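Local coordinates for secreted protein of unknown function DUF1311 (Pseudomonas putida, PDB 3GI7), which is of unknown function but belongs to the LprI-like family of secreted proteins, so a role in lysozyme inhibition is possible, at residues A[17-22]-A[88-93]. Numbering follows the deposited sequence.
Sequences QQTFAC and YQIAWN
T19 and F20 meet Q89 and I90 in a small surface packing contact between the first and last of the chain's three helices, at one end of the all-helical fold. The first turns of helix 17-49 lie against the start of helix 86-111. The two short segments run roughly the same way, with their axes 9.2 Å apart at closest approach and inclined by 39°. I90 touches both T19 and F20. I90 CG1 rests on the backbone of F20, 3.8 Å from F20 CA. I90 CD1 reaches on to T19 CG2, 3.7 Å away, and the two side chains cross at about a right angle. With OG1 beside the backbone N (chi1 -54°), T19 CG2 is left anti to N, where it meets I90. T19 OG1 is hydrogen-bonded to D16. The F20 ring extends alongside Q89, where F20 CE1 lies 3.7 Å from Q89 CB. The bend at chi2 (-52°) carries the Q89 amide off from helix 17-49. No direct hydrogen bond joins the segments. One water bridges them instead, donating to F20 O at 2.8 Å and accepting from N93 ND2 at 2.9 Å. The same water sits above one face of the F20 ring, toward its rim. K27 NZ is hydrogen-bonded to N93 OD1, so both ends of this amide are held. C22 forms a disulfide with C22 of the second subunit, whose F25 packs on T19. On another flank of helix 86-111, W92 packs on helix 55-77.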
loop_
_atom_site.group_PDB
_atom_site.type_symbol
_atom_site.label_atom_id
_atom_site.label_comp_id
_atom_site.label_asym_id
_atom_site.label_seq_id
_atom_site.Cartn_x
_atom_site.Cartn_y
_atom_site.Cartn_z
ATOM N N GLN A 17 -7.591 -19.578 -21.307
ATOM C CA GLN A 17 -8.895 -19.532 -20.655
ATOM C C GLN A 17 -8.776 -19.383 -19.138
ATOM O O GLN A 17 -9.519 -18.634 -18.548
ATOM C CB GLN A 17 -9.717 -20.769 -20.984
ATOM C CG GLN A 17 -11.172 -20.661 -20.574
ATOM C CD GLN A 17 -11.976 -21.866 -21.045
ATOM O OE1 GLN A 17 -11.661 -22.992 -20.677
ATOM N NE2 GLN A 17 -13.005 -21.633 -21.868
ATOM N N GLN A 18 -7.862 -20.128 -18.513
ATOM C CA GLN A 18 -7.759 -20.081 -17.053
ATOM C C GLN A 18 -7.317 -18.710 -16.551
ATOM O O GLN A 18 -7.875 -18.205 -15.571
ATOM C CB GLN A 18 -6.855 -21.209 -16.535
ATOM C CG GLN A 18 -6.882 -21.281 -15.012
ATOM C CD GLN A 18 -5.990 -22.368 -14.438
ATOM O OE1 GLN A 18 -5.047 -22.834 -15.089
ATOM N NE2 GLN A 18 -6.260 -22.746 -13.193
ATOM N N THR A 19 -6.381 -18.065 -17.247
ATOM C CA THR A 19 -5.991 -16.692 -16.907
ATOM C C THR A 19 -7.195 -15.748 -16.918
ATOM O O THR A 19 -7.424 -15.006 -15.947
ATOM C CB THR A 19 -4.901 -16.164 -17.853
ATOM O OG1 THR A 19 -3.808 -17.087 -17.846
ATOM C CG2 THR A 19 -4.436 -14.735 -17.439
ATOM N N PHE A 20 -7.976 -15.791 -18.008
ATOM C CA PHE A 20 -9.165 -14.987 -18.122
ATOM C C PHE A 20 -10.168 -15.299 -17.009
ATOM O O PHE A 20 -10.658 -14.370 -16.370
ATOM C CB PHE A 20 -9.823 -15.257 -19.482
ATOM C CG PHE A 20 -11.061 -14.470 -19.719
ATOM C CD1 PHE A 20 -10.985 -13.159 -20.154
ATOM C CD2 PHE A 20 -12.309 -15.068 -19.576
ATOM C CE1 PHE A 20 -12.121 -12.423 -20.375
ATOM C CE2 PHE A 20 -13.451 -14.348 -19.814
ATOM C CZ PHE A 20 -13.350 -12.996 -20.194
ATOM N N ALA A 21 -10.501 -16.591 -16.835
ATOM C CA ALA A 21 -11.552 -17.009 -15.888
ATOM C C ALA A 21 -11.155 -16.616 -14.447
ATOM O O ALA A 21 -11.985 -16.136 -13.689
ATOM C CB ALA A 21 -11.815 -18.520 -15.970
ATOM N N CYS A 22 -9.894 -16.853 -14.081
ATOM C CA CYS A 22 -9.425 -16.595 -12.731
ATOM C C CYS A 22 -9.289 -15.107 -12.429
ATOM O O CYS A 22 -9.491 -14.710 -11.305
ATOM C CB CYS A 22 -8.106 -17.299 -12.447
ATOM S SG CYS A 22 -8.313 -19.100 -12.186
ATOM N N TYR A 88 -7.501 -6.789 -22.062
ATOM C CA TYR A 88 -8.136 -5.689 -21.377
ATOM C C TYR A 88 -8.951 -6.174 -20.192
ATOM O O TYR A 88 -8.867 -5.605 -19.086
ATOM C CB TYR A 88 -9.027 -4.927 -22.303
ATOM C CG TYR A 88 -9.796 -3.792 -21.659
ATOM C CD1 TYR A 88 -11.009 -4.027 -21.014
ATOM C CD2 TYR A 88 -9.333 -2.477 -21.740
ATOM C CE1 TYR A 88 -11.745 -2.993 -20.468
ATOM C CE2 TYR A 88 -10.060 -1.413 -21.173
ATOM C CZ TYR A 88 -11.255 -1.700 -20.538
ATOM O OH TYR A 88 -12.001 -0.707 -20.040
ATOM N N GLN A 89 -9.743 -7.206 -20.406
ATOM C CA GLN A 89 -10.551 -7.731 -19.294
ATOM C C GLN A 89 -9.694 -8.263 -18.133
ATOM O O GLN A 89 -10.006 -8.010 -16.959
ATOM C CB GLN A 89 -11.462 -8.840 -19.762
ATOM C CG GLN A 89 -12.514 -8.457 -20.725
ATOM C CD GLN A 89 -13.303 -7.317 -20.261
ATOM O OE1 GLN A 89 -13.342 -6.248 -20.907
ATOM N NE2 GLN A 89 -13.992 -7.520 -19.165
ATOM N N ILE A 90 -8.635 -9.002 -18.453
ATOM C CA ILE A 90 -7.711 -9.516 -17.444
ATOM C C ILE A 90 -7.052 -8.338 -16.692
ATOM O O ILE A 90 -6.941 -8.360 -15.454
ATOM C CB ILE A 90 -6.656 -10.446 -18.084
ATOM C CG1 ILE A 90 -7.315 -11.750 -18.588
ATOM C CG2 ILE A 90 -5.473 -10.665 -17.127
ATOM C CD1 ILE A 90 -6.481 -12.525 -19.577
ATOM N N ALA A 91 -6.579 -7.331 -17.431
ATOM C CA ALA A 91 -5.935 -6.166 -16.819
ATOM C C ALA A 91 -6.905 -5.373 -15.926
ATOM O O ALA A 91 -6.527 -4.962 -14.785
ATOM C CB ALA A 91 -5.323 -5.250 -17.886
ATOM N N TRP A 92 -8.110 -5.171 -16.439
ATOM C CA TRP A 92 -9.156 -4.449 -15.743
ATOM C C TRP A 92 -9.507 -5.171 -14.462
ATOM O O TRP A 92 -9.453 -4.583 -13.370
ATOM C CB TRP A 92 -10.410 -4.272 -16.601
ATOM C CG TRP A 92 -11.445 -3.516 -15.905
ATOM C CD1 TRP A 92 -12.421 -4.027 -15.095
ATOM C CD2 TRP A 92 -11.656 -2.094 -15.944
ATOM N NE1 TRP A 92 -13.196 -2.999 -14.594
ATOM C CE2 TRP A 92 -12.749 -1.812 -15.100
ATOM C CE3 TRP A 92 -11.003 -1.034 -16.582
ATOM C CZ2 TRP A 92 -13.212 -0.521 -14.889
ATOM C CZ3 TRP A 92 -11.470 0.252 -16.380
ATOM C CH2 TRP A 92 -12.563 0.497 -15.536
ATOM N N ASN A 93 -9.799 -6.457 -14.589
ATOM C CA ASN A 93 -10.161 -7.283 -13.447
ATOM C C ASN A 93 -9.054 -7.395 -12.394
ATOM O O ASN A 93 -9.360 -7.348 -11.183
ATOM C CB ASN A 93 -10.665 -8.657 -13.907
ATOM C CG ASN A 93 -12.013 -8.596 -14.521
ATOM O OD1 ASN A 93 -12.767 -7.666 -14.262
ATOM N ND2 ASN A 93 -12.363 -9.608 -15.333
HETATM O O HOH W 1 -11.167 -11.650 -16.959
#